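Local coordinates for protein purine nucleoside phosphorylase (Grouper iridovirus, PDB 3KHS) that probably catalyses the phosphorolysis of purine nucleosides to the free base and pentose 1-phosphate in purine salvage, at residues G124-V129 and A266-L271; K169-A174 and K273-K278; G25-S30 and V108-A113. One frame throughout, in Å; residues are numbered along the deposited sequence.

In the fold
The three contacts run from the middle of the sheet out to the helices that cover it. Contact 3, close to the centre of the chain, pairs two parallel strands by backbone hydrogen bonds and a threonine hydroxyl and ends at a bound phosphate. Contact 1 is also buried but has no hydrogen bond across it: helix 257-279 packs M268, L271 and the CB of R267 on a phenylalanine of strand 126-129. In the partly buried contact 2 the same helix crosses helix 165-178 through alanine, valine and leucine packing, a lysine chain over a tyrosine ring, and one weak polar bond. M268 also packs on T111 of contact 3, L271 on A171 and A174, and I276 on I26.

Contact 1 (G124-V129 and A266-L271); sequences GDFMVV and ARMTAL
The helical hydrogen bond from L271 N to R267 O, 2.9 Å long, ties together two residues that both press on the ring of F126, the single aromatic group around which this contact is built. M268, lying between them in sequence, supplies the cover for one ring face. Its methyl CE stands 4.0 Å from the centroid of the F126 ring, 25° off the normal and displaced toward the rim, a CH-pi contact. The sulfur lies over the ring too, with M268 SD 4.4 Å from the F126 centroid. This placement follows from the shape of the methionine chain: CG leaves anti to the backbone N, then bends at chi2 (63°) and chi3 (83°) fold the thioether over the phenyl ring.

The far end of the ring runs into the helix backbone, F126 CZ coming within 3.3 Å of M268 N. R267 approaches that same end obliquely, with its CB 3.5 Å from F126 CZ. At the ortho carbon F126 CD1, L271 CD2 is 3.6 Å away, the leucine branch and the ring passing one another head to tail. Beyond CB, the arginine chain turns at chi3, and its guanidinium heads toward the loop at G124, where R267 NH1 remains 4.3 Å from G124 O, too far for a bond. The neighbouring D125 has its carboxylate oxygen OD2 bonded to H185 and R122 N; any attraction between it and R267 is probably modest.

L237 and T184 from the flanking strands also touch F126. The result is a Met-aromatic contact through which helix 257-279 packs on the mixed sheet of the phosphorylase alpha/beta fold.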
loop_
_atom_site.group_PDB
_atom_site.type_symbol
_atom_site.label_atom_id
_atom_site.label_comp_id
_atom_site.label_asym_id
_atom_site.label_seq_id
_atom_site.Cartn_x
_atom_site.Cartn_y
_atom_site.Cartn_z
ATOM N N GLY B 124 -28.924 -4.022 5.986
ATOM C CA GLY B 124 -30.073 -3.840 5.120
ATOM C C GLY B 124 -30.167 -2.419 4.628
ATOM O O GLY B 124 -30.828 -2.162 3.609
ATOM N N ASP B 125 -29.506 -1.501 5.338
ATOM C CA ASP B 125 -29.524 -0.089 4.963
ATOM C C ASP B 125 -28.763 0.153 3.661
ATOM O O ASP B 125 -28.020 -0.702 3.177
ATOM C CB ASP B 125 -28.876 0.784 6.035
ATOM C CG ASP B 125 -29.717 0.915 7.292
ATOM O OD1 ASP B 125 -30.804 0.294 7.357
ATOM O OD2 ASP B 125 -29.274 1.646 8.214
ATOM N N PHE B 126 -28.958 1.347 3.108
ATOM C CA PHE B 126 -28.280 1.775 1.896
ATOM C C PHE B 126 -27.428 2.979 2.265
ATOM O O PHE B 126 -27.860 3.831 3.035
ATOM C CB PHE B 126 -29.290 2.231 0.841
ATOM C CG PHE B 126 -30.031 1.113 0.146
ATOM C CD1 PHE B 126 -31.150 1.394 -0.630
ATOM C CD2 PHE B 126 -29.610 -0.194 0.241
ATOM C CE1 PHE B 126 -31.833 0.385 -1.296
ATOM C CE2 PHE B 126 -30.295 -1.212 -0.431
ATOM C CZ PHE B 126 -31.405 -0.915 -1.198
ATOM N N MET B 127 -26.218 3.057 1.733
ATOM C CA MET B 127 -25.390 4.226 1.987
ATOM C C MET B 127 -24.994 4.803 0.646
ATOM O O MET B 127 -24.207 4.211 -0.089
ATOM C CB MET B 127 -24.107 3.917 2.766
ATOM C CG MET B 127 -23.319 5.203 2.997
ATOM S SD MET B 127 -21.648 5.060 3.548
ATOM C CE MET B 127 -20.801 4.866 1.991
ATOM N N VAL B 128 -25.568 5.951 0.331
ATOM C CA VAL B 128 -25.261 6.651 -0.893
ATOM C C VAL B 128 -23.866 7.207 -0.629
ATOM O O VAL B 128 -23.621 7.779 0.443
ATOM C CB VAL B 128 -26.288 7.789 -1.114
ATOM C CG1 VAL B 128 -25.756 8.791 -2.093
ATOM C CG2 VAL B 128 -27.603 7.202 -1.604
ATOM N N VAL B 129 -22.957 7.053 -1.591
ATOM C CA VAL B 129 -21.584 7.501 -1.392
ATOM C C VAL B 129 -21.306 8.946 -1.733
ATOM O O VAL B 129 -21.517 9.378 -2.861
ATOM C CB VAL B 129 -20.579 6.601 -2.174
ATOM C CG1 VAL B 129 -19.158 7.024 -1.870
ATOM C CG2 VAL B 129 -20.789 5.159 -1.792
ATOM N N ALA B 266 -34.329 -6.344 -4.323
ATOM C CA ALA B 266 -35.520 -5.694 -4.818
ATOM C C ALA B 266 -35.479 -4.193 -4.522
ATOM O O ALA B 266 -35.717 -3.388 -5.427
ATOM C CB ALA B 266 -36.739 -6.332 -4.212
ATOM N N ARG B 267 -35.163 -3.817 -3.279
ATOM C CA ARG B 267 -35.090 -2.407 -2.887
ATOM C C ARG B 267 -34.077 -1.643 -3.743
ATOM O O ARG B 267 -34.362 -0.551 -4.238
ATOM C CB ARG B 267 -34.678 -2.254 -1.410
ATOM C CG ARG B 267 -35.519 -3.017 -0.367
ATOM C CD ARG B 267 -35.093 -2.673 1.065
ATOM N NE ARG B 267 -35.818 -1.500 1.550
ATOM C CZ ARG B 267 -35.800 -1.039 2.803
ATOM N NH1 ARG B 267 -35.080 -1.651 3.748
ATOM N NH2 ARG B 267 -36.515 0.039 3.119
ATOM N N MET B 268 -32.891 -2.222 -3.895
ATOM C CA MET B 268 -31.824 -1.598 -4.663
ATOM C C MET B 268 -32.232 -1.441 -6.119
ATOM O O MET B 268 -31.962 -0.414 -6.726
ATOM C CB MET B 268 -30.543 -2.434 -4.560
ATOM C CG MET B 268 -29.319 -1.779 -5.201
ATOM S SD MET B 268 -28.783 -0.213 -4.468
ATOM C CE MET B 268 -27.762 -0.843 -3.025
ATOM N N THR B 269 -32.881 -2.460 -6.674
ATOM C CA THR B 269 -33.344 -2.408 -8.054
ATOM C C THR B 269 -34.335 -1.270 -8.246
ATOM O O THR B 269 -34.250 -0.531 -9.228
ATOM C CB THR B 269 -34.043 -3.704 -8.467
ATOM O OG1 THR B 269 -33.126 -4.804 -8.369
ATOM C CG2 THR B 269 -34.548 -3.588 -9.909
ATOM N N ALA B 270 -35.281 -1.137 -7.315
ATOM C CA ALA B 270 -36.271 -0.072 -7.378
ATOM C C ALA B 270 -35.587 1.288 -7.321
ATOM O O ALA B 270 -35.886 2.184 -8.120
ATOM C CB ALA B 270 -37.248 -0.209 -6.228
ATOM N N LEU B 271 -34.668 1.443 -6.372
ATOM C CA LEU B 271 -33.934 2.701 -6.206
ATOM C C LEU B 271 -33.198 3.108 -7.482
ATOM O O LEU B 271 -33.289 4.249 -7.920
ATOM C CB LEU B 271 -32.926 2.584 -5.047
ATOM C CG LEU B 271 -31.970 3.768 -4.756
ATOM C CD1 LEU B 271 -32.749 5.015 -4.480
ATOM C CD2 LEU B 271 -31.093 3.476 -3.549
#

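Contact 2 (K169-A174 and K273-K278)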
loop_
_atom_site.group_PDB
_atom_site.type_symbol
_atom_site.label_atom_id
_atom_site.label_comp_id
_atom_site.label_asym_id
_atom_site.label_seq_id
_atom_site.Cartn_x
_atom_site.Cartn_y
_atom_site.Cartn_z
ATOM N N LYS B 169 -28.400 13.784 -4.897
ATOM C CA LYS B 169 -29.711 14.339 -4.553
ATOM C C LYS B 169 -30.791 13.470 -5.135
ATOM O O LYS B 169 -31.754 13.143 -4.463
ATOM C CB LYS B 169 -29.867 15.777 -5.070
ATOM C CG LYS B 169 -28.988 16.773 -4.318
ATOM C CD LYS B 169 -29.152 18.171 -4.830
ATOM C CE LYS B 169 -28.181 19.117 -4.148
ATOM N NZ LYS B 169 -27.997 20.354 -4.989
ATOM N N TYR B 170 -30.638 13.081 -6.388
ATOM C CA TYR B 170 -31.639 12.219 -7.002
ATOM C C TYR B 170 -31.776 10.920 -6.214
ATOM O O TYR B 170 -32.882 10.439 -5.981
ATOM C CB TYR B 170 -31.257 11.884 -8.451
ATOM C CG TYR B 170 -31.219 13.062 -9.401
ATOM C CD1 TYR B 170 -32.045 14.171 -9.205
ATOM C CD2 TYR B 170 -30.424 13.026 -10.549
ATOM C CE1 TYR B 170 -32.089 15.214 -10.124
ATOM C CE2 TYR B 170 -30.460 14.063 -11.482
ATOM C CZ TYR B 170 -31.298 15.156 -11.266
ATOM O OH TYR B 170 -31.365 16.184 -12.192
ATOM N N ALA B 171 -30.647 10.350 -5.801
ATOM C CA ALA B 171 -30.692 9.098 -5.067
ATOM C C ALA B 171 -31.384 9.232 -3.712
ATOM O O ALA B 171 -32.227 8.406 -3.371
ATOM C CB ALA B 171 -29.291 8.531 -4.900
ATOM N N ILE B 172 -31.025 10.262 -2.950
ATOM C CA ILE B 172 -31.625 10.518 -1.642
ATOM C C ILE B 172 -33.139 10.698 -1.752
ATOM O O ILE B 172 -33.904 10.114 -0.992
ATOM C CB ILE B 172 -31.052 11.789 -1.031
ATOM C CG1 ILE B 172 -29.543 11.630 -0.849
ATOM C CG2 ILE B 172 -31.764 12.100 0.270
ATOM C CD1 ILE B 172 -29.173 10.507 0.073
ATOM N N SER B 173 -33.545 11.521 -2.711
ATOM C CA SER B 173 -34.939 11.824 -2.974
ATOM C C SER B 173 -35.698 10.583 -3.464
ATOM O O SER B 173 -36.864 10.347 -3.113
ATOM C CB SER B 173 -34.986 12.943 -4.025
ATOM O OG SER B 173 -36.230 12.956 -4.699
ATOM N N ALA B 174 -35.031 9.785 -4.280
ATOM C CA ALA B 174 -35.658 8.580 -4.792
ATOM C C ALA B 174 -35.915 7.615 -3.648
ATOM O O ALA B 174 -36.898 6.876 -3.650
ATOM C CB ALA B 174 -34.759 7.932 -5.832
ATOM N N LYS B 273 -33.777 2.156 -10.573
ATOM C CA LYS B 273 -34.730 2.464 -11.632
ATOM C C LYS B 273 -35.290 3.869 -11.478
ATOM O O LYS B 273 -35.287 4.654 -12.440
ATOM C CB LYS B 273 -35.867 1.441 -11.653
ATOM C CG LYS B 273 -35.388 0.042 -11.985
ATOM C CD LYS B 273 -36.520 -0.984 -12.105
ATOM C CE LYS B 273 -37.541 -0.588 -13.170
ATOM N NZ LYS B 273 -38.579 -1.651 -13.368
ATOM N N LEU B 274 -35.739 4.204 -10.270
ATOM C CA LEU B 274 -36.295 5.533 -10.031
ATOM C C LEU B 274 -35.238 6.594 -10.294
ATOM O O LEU B 274 -35.547 7.673 -10.794
ATOM C CB LEU B 274 -36.811 5.671 -8.592
ATOM C CG LEU B 274 -38.124 6.450 -8.368
ATOM C CD1 LEU B 274 -38.207 6.807 -6.892
ATOM C CD2 LEU B 274 -38.200 7.730 -9.235
ATOM N N VAL B 275 -33.991 6.284 -9.957
ATOM C CA VAL B 275 -32.886 7.226 -10.146
ATOM C C VAL B 275 -32.652 7.460 -11.642
ATOM O O VAL B 275 -32.367 8.574 -12.085
ATOM C CB VAL B 275 -31.574 6.687 -9.484
ATOM C CG1 VAL B 275 -30.382 7.489 -9.934
ATOM C CG2 VAL B 275 -31.689 6.768 -7.976
ATOM N N ILE B 276 -32.780 6.391 -12.413
ATOM C CA ILE B 276 -32.579 6.475 -13.840
ATOM C C ILE B 276 -33.713 7.305 -14.440
ATOM O O ILE B 276 -33.509 8.043 -15.405
ATOM C CB ILE B 276 -32.520 5.057 -14.464
ATOM C CG1 ILE B 276 -31.194 4.394 -14.068
ATOM C CG2 ILE B 276 -32.696 5.125 -15.979
ATOM C CD1 ILE B 276 -31.003 2.968 -14.585
ATOM N N GLU B 277 -34.905 7.205 -13.863
ATOM C CA GLU B 277 -36.017 7.993 -14.376
ATOM C C GLU B 277 -35.722 9.482 -14.192
ATOM O O GLU B 277 -35.874 10.256 -15.126
ATOM C CB GLU B 277 -37.319 7.633 -13.668
ATOM C CG GLU B 277 -38.551 8.172 -14.367
ATOM C CD GLU B 277 -39.821 7.856 -13.605
ATOM O OE1 GLU B 277 -39.960 6.703 -13.129
ATOM O OE2 GLU B 277 -40.683 8.761 -13.490
ATOM N N LYS B 278 -35.291 9.882 -12.996
ATOM C CA LYS B 278 -34.959 11.286 -12.717
ATOM C C LYS B 278 -33.811 11.789 -13.596
ATOM O O LYS B 278 -33.716 12.986 -13.881
ATOM C CB LYS B 278 -34.569 11.472 -11.241
ATOM C CG LYS B 278 -35.695 11.175 -10.275
ATOM C CD LYS B 278 -35.210 11.036 -8.849
ATOM C CE LYS B 278 -36.376 11.022 -7.886
ATOM N NZ LYS B 278 -37.094 12.352 -7.895
#
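Y170 meets K278 first, its ring receiving the lysine over one face: K278 CB lies 4.1 Å from Y170 CG, above the plane and toward the rim. The lysine runs on from Y170 toward S173 and A174, while the phenol extends to E282, which bonds its hydroxyl. K278 CD also passes 3.7 Å from the carbonyl oxygen Y170 O. At A171 the helices come close, and V275 CG2 rests 3.9 Å from A171 CA. That methyl stands anti to the valine's own carbonyl carbon (chi1 167° for CG1).

S173 receives the end of the lysine. A bend at chi4 (-65°) swings K278 NZ to 3.4 Å from S173 OG, a weak hydrogen bond; R176 is the stronger partner of this hydroxyl, and NZ has a further long, weak ion pair with E177. A174 closes the interface: L274 CD1 lies 3.8 Å from A174 CB and close to the A174 carbonyl oxygen, and V275 CG2 touches the same CB, fitting between two alanines about one turn apart.

The short helical segments cross at 129°, their axes 9.1 Å apart. With alanines at the crossing, the approach is consistent with their small size; the cohesion is mainly apolar packing and the aliphatic length of K278, whose ammonium adds a peripheral and weak polar tie.

Contact 3 (G25-S30 and V108-A113). With PO4 (phosphate ion), chain G.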
loop_
_atom_site.group_PDB
_atom_site.type_symbol
_atom_site.label_atom_id
_atom_site.label_comp_id
_atom_site.label_asym_id
_atom_site.label_seq_id
_atom_site.Cartn_x
_atom_site.Cartn_y
_atom_site.Cartn_z
ATOM N N GLY B 25 -24.437 3.767 -17.591
ATOM C CA GLY B 25 -23.860 2.483 -17.226
ATOM C C GLY B 25 -24.184 2.053 -15.801
ATOM O O GLY B 25 -24.365 2.876 -14.907
ATOM N N ILE B 26 -24.255 0.751 -15.578
ATOM C CA ILE B 26 -24.553 0.228 -14.250
ATOM C C ILE B 26 -23.571 -0.897 -13.920
ATOM O O ILE B 26 -23.292 -1.737 -14.769
ATOM C CB ILE B 26 -25.985 -0.393 -14.157
ATOM C CG1 ILE B 26 -27.032 0.572 -14.707
ATOM C CG2 ILE B 26 -26.304 -0.770 -12.691
ATOM C CD1 ILE B 26 -28.391 -0.069 -14.891
ATOM N N VAL B 27 -23.061 -0.904 -12.688
ATOM C CA VAL B 27 -22.144 -1.947 -12.222
ATOM C C VAL B 27 -22.860 -2.589 -11.040
ATOM O O VAL B 27 -23.126 -1.909 -10.047
ATOM C CB VAL B 27 -20.810 -1.361 -11.684
ATOM C CG1 VAL B 27 -19.818 -2.499 -11.365
ATOM C CG2 VAL B 27 -20.207 -0.420 -12.678
ATOM N N CYS B 28 -23.188 -3.875 -11.139
ATOM C CA CYS B 28 -23.853 -4.567 -10.039
ATOM C C CYS B 28 -22.855 -5.183 -9.061
ATOM O O CYS B 28 -21.996 -5.994 -9.442
ATOM C CB CYS B 28 -24.744 -5.691 -10.560
ATOM S SG CYS B 28 -25.973 -5.120 -11.706
ATOM N N GLY B 29 -22.988 -4.816 -7.793
ATOM C CA GLY B 29 -22.102 -5.357 -6.786
ATOM C C GLY B 29 -22.493 -6.752 -6.362
ATOM O O GLY B 29 -23.280 -7.416 -7.046
ATOM N N SER B 30 -21.961 -7.196 -5.223
ATOM C CA SER B 30 -22.268 -8.540 -4.739
ATOM C C SER B 30 -23.735 -8.781 -4.384
ATOM O O SER B 30 -24.302 -8.069 -3.557
ATOM C CB SER B 30 -21.393 -8.880 -3.535
ATOM O OG SER B 30 -20.047 -8.936 -3.932
ATOM N N VAL B 108 -22.441 6.782 -14.726
ATOM C CA VAL B 108 -22.273 5.417 -14.248
ATOM C C VAL B 108 -22.855 5.270 -12.830
ATOM O O VAL B 108 -22.556 6.064 -11.936
ATOM C CB VAL B 108 -20.788 5.007 -14.246
ATOM C CG1 VAL B 108 -20.614 3.617 -13.606
ATOM C CG2 VAL B 108 -20.241 5.008 -15.676
ATOM N N VAL B 109 -23.709 4.267 -12.640
ATOM C CA VAL B 109 -24.326 4.009 -11.335
ATOM C C VAL B 109 -23.707 2.699 -10.810
ATOM O O VAL B 109 -23.929 1.621 -11.386
ATOM C CB VAL B 109 -25.861 3.804 -11.449
ATOM C CG1 VAL B 109 -26.457 3.548 -10.054
ATOM C CG2 VAL B 109 -26.544 5.030 -12.093
ATOM N N LEU B 110 -22.942 2.802 -9.724
ATOM C CA LEU B 110 -22.269 1.652 -9.114
ATOM C C LEU B 110 -22.954 1.217 -7.820
ATOM O O LEU B 110 -23.451 2.039 -7.063
ATOM C CB LEU B 110 -20.822 2.000 -8.738
ATOM C CG LEU B 110 -19.709 2.712 -9.537
ATOM C CD1 LEU B 110 -18.985 1.752 -10.416
ATOM C CD2 LEU B 110 -20.270 3.880 -10.305
ATOM N N THR B 111 -22.964 -0.078 -7.567
ATOM C CA THR B 111 -23.530 -0.619 -6.346
ATOM C C THR B 111 -22.507 -1.603 -5.776
ATOM O O THR B 111 -21.648 -2.114 -6.516
ATOM C CB THR B 111 -24.831 -1.385 -6.608
ATOM O OG1 THR B 111 -24.561 -2.514 -7.450
ATOM C CG2 THR B 111 -25.869 -0.474 -7.240
ATOM N N ASN B 112 -22.580 -1.845 -4.467
ATOM C CA ASN B 112 -21.691 -2.809 -3.825
ATOM C C ASN B 112 -22.283 -3.186 -2.486
ATOM O O ASN B 112 -23.233 -2.559 -2.015
ATOM C CB ASN B 112 -20.289 -2.239 -3.629
ATOM C CG ASN B 112 -20.248 -1.056 -2.666
ATOM O OD1 ASN B 112 -20.801 -1.113 -1.570
ATOM N ND2 ASN B 112 -19.557 0.006 -3.058
ATOM N N ALA B 113 -21.734 -4.235 -1.896
ATOM C CA ALA B 113 -22.148 -4.705 -0.585
ATOM C C ALA B 113 -20.966 -4.281 0.286
ATOM O O ALA B 113 -19.811 -4.488 -0.100
ATOM C CB ALA B 113 -22.296 -6.225 -0.587
HETATM P P PO4 G . -18.654 -5.764 -4.038
HETATM O O1 PO4 G . -20.118 -5.503 -4.005
HETATM O O2 PO4 G . -18.206 -5.936 -5.456
HETATM O O3 PO4 G . -17.917 -4.613 -3.440
HETATM O O4 PO4 G . -18.362 -7.000 -3.263
#
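T111 OG1 bridges the two strands where their regular pairing ends: it donates to V27 O at 3.0 Å, in the carbonyl plane on a lone pair, and accepts from G29 N at 2.8 Å. Its position between the backbone N and the carbonyl carbon (chi1 63°) turns the hydroxyl toward the neighbouring strand, between V27 O and G29 N. V27 O therefore has two donors, the second being T111 N.

Before this point the parallel pairing is close and buried. V109 N reaches G25 O at 2.7 Å in a nearly straight bond (170°), and V27 N returns to V109 O. V27 CG2 lies against L110 CD1, 3.4 Å away, the two branches running alongside each other on the same face.

At S30 the chain has left the strand, and a phosphate ion bridges it and A113. S30 N and A113 N both donate to phosphate O1, the former at 2.8 Å, while the hydroxyl S30 OG donates to phosphate O4 at 2.7 Å. Here S30 is exposed and A113 only partly covered. R81, H83 and S217 complete the grip, consistent with the phosphate-substrate site of trimeric purine nucleoside phosphorylases, although this ion probably came from the crystallisation liquor.

N112 is held by S236 and T218. Helices 95-102 and 219-227 cover the V27 and L110 face, while strands 73-79 and 231-241 continue the sheet on its two flanks.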